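Local coordinates for protein 2-oxoglutarate carboxylase small subunit (Hydrogenobacter thermophilus, PDB 7KCT) that is the small (beta) subunit of a carboxylase, built like a biotin carboxylase with an ATP-grasp domain that binds adenosine-5'-diphosphate and magnesium in this model, at residues E119-G122 against R126-E129; R177-R180 against E184-R187; E190-E195 against G203-E208. All blocks are in the same frame, centred on the assembly; numbering follows the deposited sequence.

Contact 1 of 3, residues E119-G122 against R126-E129; sequences ELMG and RSKE. With BCT (bicarbonate ion), chain F.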
# COMPACT_ATOMS: atom_id res chain seq x y z
N GLU A 119 27.16 22.34 4.17
CA GLU A 119 28.59 22.50 3.94
C GLU A 119 29.42 21.94 5.09
O GLU A 119 30.48 21.36 4.88
CB GLU A 119 28.87 23.97 3.76
CG GLU A 119 30.09 24.36 2.97
CD GLU A 119 30.01 25.85 2.75
OE1 GLU A 119 30.01 26.57 3.78
OE2 GLU A 119 29.85 26.29 1.59
N LEU A 120 28.98 22.16 6.31
CA LEU A 120 29.72 21.64 7.45
C LEU A 120 29.83 20.11 7.41
O LEU A 120 30.92 19.56 7.64
CB LEU A 120 29.03 22.07 8.73
CG LEU A 120 29.59 21.53 10.03
CD1 LEU A 120 30.96 22.16 10.36
CD2 LEU A 120 28.60 21.69 11.19
N MET A 121 28.72 19.41 7.23
CA MET A 121 28.67 17.96 7.27
C MET A 121 28.97 17.32 5.95
O MET A 121 28.81 16.10 5.83
CB MET A 121 27.31 17.51 7.77
CG MET A 121 27.07 18.16 9.06
SD MET A 121 28.33 17.83 10.38
CE MET A 121 27.96 16.17 11.09
N GLY A 122 29.47 18.08 5.00
CA GLY A 122 29.77 17.59 3.67
C GLY A 122 31.09 16.90 3.53
O GLY A 122 31.40 16.34 2.48
N ARG A 126 35.65 16.05 8.91
CA ARG A 126 35.09 17.10 9.75
C ARG A 126 33.83 16.64 10.47
O ARG A 126 33.64 16.95 11.65
CB ARG A 126 34.80 18.33 8.89
CG ARG A 126 34.10 19.47 9.60
CD ARG A 126 34.19 20.70 8.77
NE ARG A 126 33.46 20.67 7.50
CZ ARG A 126 34.02 20.66 6.29
NH1 ARG A 126 35.34 20.67 6.15
NH2 ARG A 126 33.25 20.69 5.21
N SER A 127 32.93 15.91 9.78
CA SER A 127 31.70 15.48 10.46
C SER A 127 31.97 14.62 11.69
O SER A 127 31.23 14.69 12.67
CB SER A 127 30.77 14.67 9.53
OG SER A 127 30.79 15.14 8.20
N LYS A 128 32.91 13.68 11.59
CA LYS A 128 33.26 12.88 12.78
C LYS A 128 33.76 13.77 13.93
O LYS A 128 33.41 13.56 15.10
CB LYS A 128 34.37 11.87 12.43
CG LYS A 128 33.99 10.78 11.46
CD LYS A 128 35.21 9.96 11.07
CE LYS A 128 35.50 8.86 12.08
NZ LYS A 128 36.74 8.12 11.67
N GLU A 129 34.66 14.70 13.63
CA GLU A 129 35.15 15.58 14.69
C GLU A 129 34.01 16.35 15.35
O GLU A 129 33.94 16.43 16.58
CB GLU A 129 36.22 16.54 14.13
C BCT F . 35.85 20.64 2.82
O1 BCT F . 34.75 21.12 2.45
O2 BCT F . 36.24 20.05 3.84
O3 BCT F . 36.86 20.75 1.81
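Arg126 NH2 is held between a backbone carbonyl and a bicarbonate ion. Arg126 NH2 gives a hydrogen bond of 2.9 Å to Glu119 O, which lies at the edge of the guanidinium and near its plane. It gives a longer one, 3.2 Å, from Arg126 NH2 to O1 of the bicarbonate. Arg126 NE bonds a second carbonyl, Leu120 O, at 2.8 Å. The two carbonyls are met differently. NH2 approaches Glu119 O at a C=O...N angle of 158°, whereas NE meets Leu120 O at a more bent 128°. Arg126 NH1 reaches O2 of the bicarbonate at 2.6 Å. These bonds should fix the rotation of the guanidinium. The Arg126 chain runs out straight through chi2 and then bends at chi3 (66°), which turns NE toward Leu120 O.

Leu120 adds an apolar touch, Leu120 CD1 lying 3.9 Å from Arg126 CD. The Met121 chain is folded at chi2 and chi3. This brings the methyl Met121 CE to 3.5 Å from Ser127 CB. Ser127 OG is hydrogen-bonded to Asp123 O, just ahead of helix 124-133. Met121 also packs on Ile274 and Thr299.

Helix 115-120 ends here, and helix 124-133 starts after a short turn. Across that turn an arginine of the second helix bonds carbonyls at the C-terminal end of the first. The bicarbonate probably comes from the crystallisation liquor. In this model it occupies a pocket formed by Asp123, Arg126 and Arg202.

Contact 2 of 3, residues R177-R180 against E184-R187; sequences RICR and ELVR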
# COMPACT_ATOMS: atom_id res chain seq x y z
N ARG A 177 38.00 1.49 0.51
CA ARG A 177 38.95 0.40 0.31
C ARG A 177 39.41 -0.21 1.63
O ARG A 177 39.92 0.49 2.51
CB ARG A 177 40.19 0.85 -0.44
CG ARG A 177 39.95 1.37 -1.83
CD ARG A 177 39.62 0.27 -2.82
NE ARG A 177 39.75 0.81 -4.18
CZ ARG A 177 38.82 1.54 -4.79
NH1 ARG A 177 37.67 1.82 -4.18
NH2 ARG A 177 39.05 2.00 -6.00
N ILE A 178 39.26 -1.53 1.72
CA ILE A 178 39.78 -2.25 2.89
C ILE A 178 41.26 -2.54 2.70
O ILE A 178 41.67 -2.97 1.63
CB ILE A 178 38.99 -3.56 3.09
CG1 ILE A 178 37.52 -3.25 3.37
CG2 ILE A 178 39.58 -4.37 4.23
CD1 ILE A 178 36.57 -4.44 3.09
N CYS A 179 42.06 -2.35 3.75
CA CYS A 179 43.51 -2.59 3.67
C CYS A 179 43.92 -3.42 4.88
O CYS A 179 43.77 -2.97 6.02
CB CYS A 179 44.31 -1.28 3.62
SG CYS A 179 43.65 0.03 2.52
N ARG A 180 44.42 -4.63 4.65
CA ARG A 180 44.73 -5.57 5.73
C ARG A 180 46.22 -5.65 6.04
O ARG A 180 46.61 -6.32 7.00
CB ARG A 180 44.16 -6.94 5.38
CG ARG A 180 42.61 -6.92 5.38
CD ARG A 180 42.00 -8.28 5.24
NE ARG A 180 40.55 -8.24 5.04
CZ ARG A 180 39.67 -8.27 6.02
NH1 ARG A 180 40.08 -8.31 7.28
NH2 ARG A 180 38.38 -8.27 5.74
N GLU A 184 48.75 -3.48 1.04
CA GLU A 184 47.45 -3.15 0.46
C GLU A 184 47.15 -1.66 0.62
O GLU A 184 46.59 -1.03 -0.29
CB GLU A 184 46.35 -3.99 1.12
CG GLU A 184 46.41 -5.49 0.83
CD GLU A 184 45.14 -6.27 1.26
OE1 GLU A 184 44.90 -7.37 0.69
OE2 GLU A 184 44.40 -5.81 2.15
N LEU A 185 47.51 -1.09 1.77
CA LEU A 185 47.29 0.34 2.01
C LEU A 185 47.91 1.23 0.94
O LEU A 185 47.28 2.18 0.46
CB LEU A 185 47.89 0.72 3.37
CG LEU A 185 47.70 2.15 3.88
CD1 LEU A 185 46.25 2.28 4.36
CD2 LEU A 185 48.70 2.48 4.97
N VAL A 186 49.17 0.97 0.59
CA VAL A 186 49.86 1.81 -0.37
C VAL A 186 49.22 1.67 -1.74
O VAL A 186 48.97 2.67 -2.43
CB VAL A 186 51.36 1.47 -0.40
CG1 VAL A 186 52.03 2.27 -1.49
CG2 VAL A 186 51.96 1.73 0.99
N ARG A 187 48.90 0.44 -2.15
CA ARG A 187 48.18 0.28 -3.41
C ARG A 187 46.86 1.02 -3.36
O ARG A 187 46.54 1.79 -4.26
CB ARG A 187 47.91 -1.18 -3.73
CG ARG A 187 47.39 -1.39 -5.16
CD ARG A 187 47.33 -2.84 -5.67
NE ARG A 187 47.55 -3.87 -4.62
CZ ARG A 187 48.74 -4.47 -4.34
NH1 ARG A 187 49.83 -4.18 -5.01
NH2 ARG A 187 48.78 -5.33 -3.30
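Residues 177-179 end strand 176-179, and Arg180 follows in the turn to helix 182-200, which holds residues 184-187. The backbones come nearest at Cys179 and Leu185, whose CA atoms are 5.1 Å apart. The first turn of the helix folds back beside the end of the strand.

The polar link is one bond. The backbone N of Arg180 gives a hydrogen bond to Glu184 OE2 at 2.8 Å, with an N-H...O angle of 159°. It meets the oxygen on its anti side, 25° out of the carboxylate plane. The Glu184 chain is extended beyond CG and lies alongside the Arg180 chain, pointing the same way. Glu184 OE2 also touches Arg180 CB at 3.4 Å. The arginine's guanidinium instead forms a salt bridge with Glu212.

Beneath this, Cys179 SG packs at 3.7 Å from Leu185 CA and at 3.9 Å from Leu185 CD1. Leu185 also leans on Val163 and Leu165 of the neighbouring strand and on helix 149-159.

The carboxylate thus satisfies a backbone N-H just past the strand, while the cysteine and leucine carry the strand-to-helix turn into the apolar layer between sheet and helices.

Contact 3 of 3, residues E190-E195 against G203-E208; sequences ENAYNE and GDLLLE. With ADP (adenosine-5'-diphosphate), chain C.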
# COMPACT_ATOMS: atom_id res chain seq x y z
N GLU A 190 46.43 5.26 -3.66
CA GLU A 190 46.45 5.89 -4.99
C GLU A 190 45.15 5.62 -5.72
O GLU A 190 44.58 6.50 -6.38
CB GLU A 190 47.58 5.34 -5.86
N ASN A 191 44.64 4.40 -5.57
CA ASN A 191 43.44 4.00 -6.32
C ASN A 191 42.18 4.64 -5.76
O ASN A 191 41.31 5.07 -6.53
CB ASN A 191 43.24 2.48 -6.37
CG ASN A 191 44.40 1.75 -7.04
OD1 ASN A 191 45.37 2.38 -7.48
ND2 ASN A 191 44.34 0.42 -7.06
N ALA A 192 42.08 4.76 -4.43
CA ALA A 192 40.94 5.45 -3.85
C ALA A 192 41.07 6.96 -4.00
O ALA A 192 40.05 7.66 -4.05
CB ALA A 192 40.78 5.10 -2.38
N TYR A 193 42.30 7.47 -4.05
CA TYR A 193 42.53 8.89 -4.33
C TYR A 193 42.08 9.24 -5.74
O TYR A 193 41.24 10.13 -5.95
CB TYR A 193 44.01 9.24 -4.14
CG TYR A 193 44.32 10.73 -4.02
CD1 TYR A 193 44.13 11.59 -5.10
CD2 TYR A 193 44.80 11.27 -2.83
CE1 TYR A 193 44.41 12.95 -4.99
CE2 TYR A 193 45.08 12.62 -2.71
CZ TYR A 193 44.88 13.46 -3.80
OH TYR A 193 45.16 14.80 -3.70
N ASN A 194 42.64 8.55 -6.74
CA ASN A 194 42.29 8.84 -8.13
C ASN A 194 40.79 8.67 -8.35
O ASN A 194 40.16 9.48 -9.04
CB ASN A 194 43.09 7.94 -9.07
CG ASN A 194 44.58 8.25 -9.06
OD1 ASN A 194 45.02 9.39 -8.83
ND2 ASN A 194 45.38 7.21 -9.33
N GLU A 195 40.20 7.62 -7.77
CA GLU A 195 38.77 7.39 -7.96
C GLU A 195 37.94 8.54 -7.38
O GLU A 195 36.87 8.86 -7.90
CB GLU A 195 38.33 6.08 -7.29
CG GLU A 195 36.79 5.84 -7.36
CD GLU A 195 36.28 4.62 -6.58
OE1 GLU A 195 37.00 4.10 -5.71
OE2 GLU A 195 35.12 4.21 -6.82
N GLY A 203 40.28 14.53 -3.96
CA GLY A 203 40.85 13.23 -3.70
C GLY A 203 41.14 12.90 -2.26
O GLY A 203 41.69 11.83 -1.97
N ASP A 204 40.75 13.76 -1.32
CA ASP A 204 41.19 13.63 0.06
C ASP A 204 40.60 12.40 0.74
O ASP A 204 39.39 12.18 0.71
CB ASP A 204 40.78 14.87 0.86
CG ASP A 204 41.24 16.16 0.23
OD1 ASP A 204 42.22 16.13 -0.55
OD2 ASP A 204 40.62 17.20 0.50
N LEU A 205 41.46 11.65 1.43
CA LEU A 205 41.06 10.41 2.09
C LEU A 205 41.20 10.57 3.60
O LEU A 205 42.01 11.35 4.09
CB LEU A 205 41.92 9.24 1.61
CG LEU A 205 42.02 9.07 0.08
CD1 LEU A 205 43.05 8.01 -0.27
CD2 LEU A 205 40.71 8.73 -0.50
N LEU A 206 40.35 9.85 4.33
CA LEU A 206 40.55 9.58 5.74
C LEU A 206 40.78 8.08 5.92
O LEU A 206 40.50 7.26 5.04
CB LEU A 206 39.36 10.07 6.57
CG LEU A 206 37.98 9.43 6.43
CD1 LEU A 206 37.96 8.08 7.15
CD2 LEU A 206 36.92 10.33 7.00
N LEU A 207 41.24 7.73 7.11
CA LEU A 207 41.53 6.35 7.46
C LEU A 207 40.80 6.06 8.75
O LEU A 207 40.84 6.87 9.67
CB LEU A 207 43.04 6.15 7.63
CG LEU A 207 43.57 4.73 7.87
CD1 LEU A 207 45.09 4.72 7.65
CD2 LEU A 207 43.25 4.28 9.25
N GLU A 208 40.11 4.91 8.82
CA GLU A 208 39.56 4.48 10.08
C GLU A 208 39.71 2.98 10.27
O GLU A 208 40.05 2.24 9.35
CB GLU A 208 38.08 4.91 10.23
CG GLU A 208 37.13 4.53 9.12
CD GLU A 208 35.71 5.11 9.35
OE1 GLU A 208 35.60 6.29 9.76
OE2 GLU A 208 34.71 4.41 9.09
PB ADP C . 28.96 6.39 1.58
O1B ADP C . 29.41 6.03 0.21
O2B ADP C . 27.73 5.87 2.28
O3B ADP C . 29.26 7.82 1.98
PA ADP C . 29.77 5.46 4.10
O1A ADP C . 28.43 5.46 4.74
O2A ADP C . 30.95 5.88 4.96
O3A ADP C . 30.25 5.63 2.62
O5' ADP C . 30.08 3.63 4.35
C5' ADP C . 29.79 2.81 3.16
C4' ADP C . 29.54 1.46 3.71
O4' ADP C . 30.87 0.93 3.92
C3' ADP C . 28.85 1.50 5.03
O3' ADP C . 27.45 1.27 4.87
C2' ADP C . 29.45 0.22 5.62
O2' ADP C . 28.90 -0.99 4.97
C1' ADP C . 30.88 0.25 5.17
N9 ADP C . 31.75 0.94 6.15
C8 ADP C . 31.97 2.31 6.33
N7 ADP C . 32.87 2.54 7.33
C5 ADP C . 33.20 1.27 7.81
C6 ADP C . 34.07 0.83 8.84
N6 ADP C . 34.76 1.75 9.57
N1 ADP C . 34.20 -0.48 9.14
C2 ADP C . 33.49 -1.32 8.34
N3 ADP C . 32.64 -1.05 7.33
C4 ADP C . 32.51 0.28 7.09
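Helix 182-200 packs against the start of strand 205-209, a strand of the ATP-grasp domain that pairs antiparallel with strand 163-167. The connection between helix and strand is short, and the chain returns beside the last turns of its own helix. At this return Tyr193 meets Gly203, the closest pair of CA atoms at 4.7 Å.

The Tyr193 ring lies over the glycine backbone. Gly203 CA sits 3.9 Å from the centroid of the Tyr193 ring and 16° off the ring normal, a CH-pi contact over the face. Gly203 O lies over the same ring, offset toward its rim, and comes to 3.3 Å from Tyr193 CD2. With CG anti to the backbone N (chi1 -164°), the ring reaches past its helix to the loop. Gly203 has no side chain, and the ring lies directly on its backbone.

Two residues on, where the strand begins, Leu205 points toward the helix and splits its two methyls. Leu205 CD2 lies 3.8 Å from Ala192 O and 4.1 Å from Ala192 CB. Leu205 CD1 approaches the Tyr193 backbone N at 3.9 Å and comes to 4.2 Å from Tyr193 CB.

Farther down the strand, Glu208 does not touch the helix but turns to the nucleotide. Glu208 OE2 accepts a nearly straight hydrogen bond from N6 of ADP at 2.7 Å, with an N-H...O angle of 173°. The same carboxylate forms salt bridges with Lys166 through OE2 and with Lys128 through OE1. These two lysines probably favour its charged form. The chemistry thus changes along the segment: carbon packing and a ring face join it to the helix at its start, and a carboxylate held by lysines receives the adenine amino group at its other end.

The contacts follow one another along the chain, 1, then 2, then 3. Contacts 2 and 3 are neighbours, their centres about 10 Å apart. Both use helix 182-200 and the antiparallel sheet that holds strands 176-179 and 205-209. Arg177 and Glu195 join them by a salt bridge, and Leu185 packs on Leu207. Contact 1 stands off, about 17 Å between centres from contact 3 and about 24 Å from contact 2. It still reaches contact 3, because Lys128 forms a salt bridge with Glu208. That bridge connects helix 124-133 to the residue that receives the adenine amino group, so contacts 1 and 3 meet beside the ADP site.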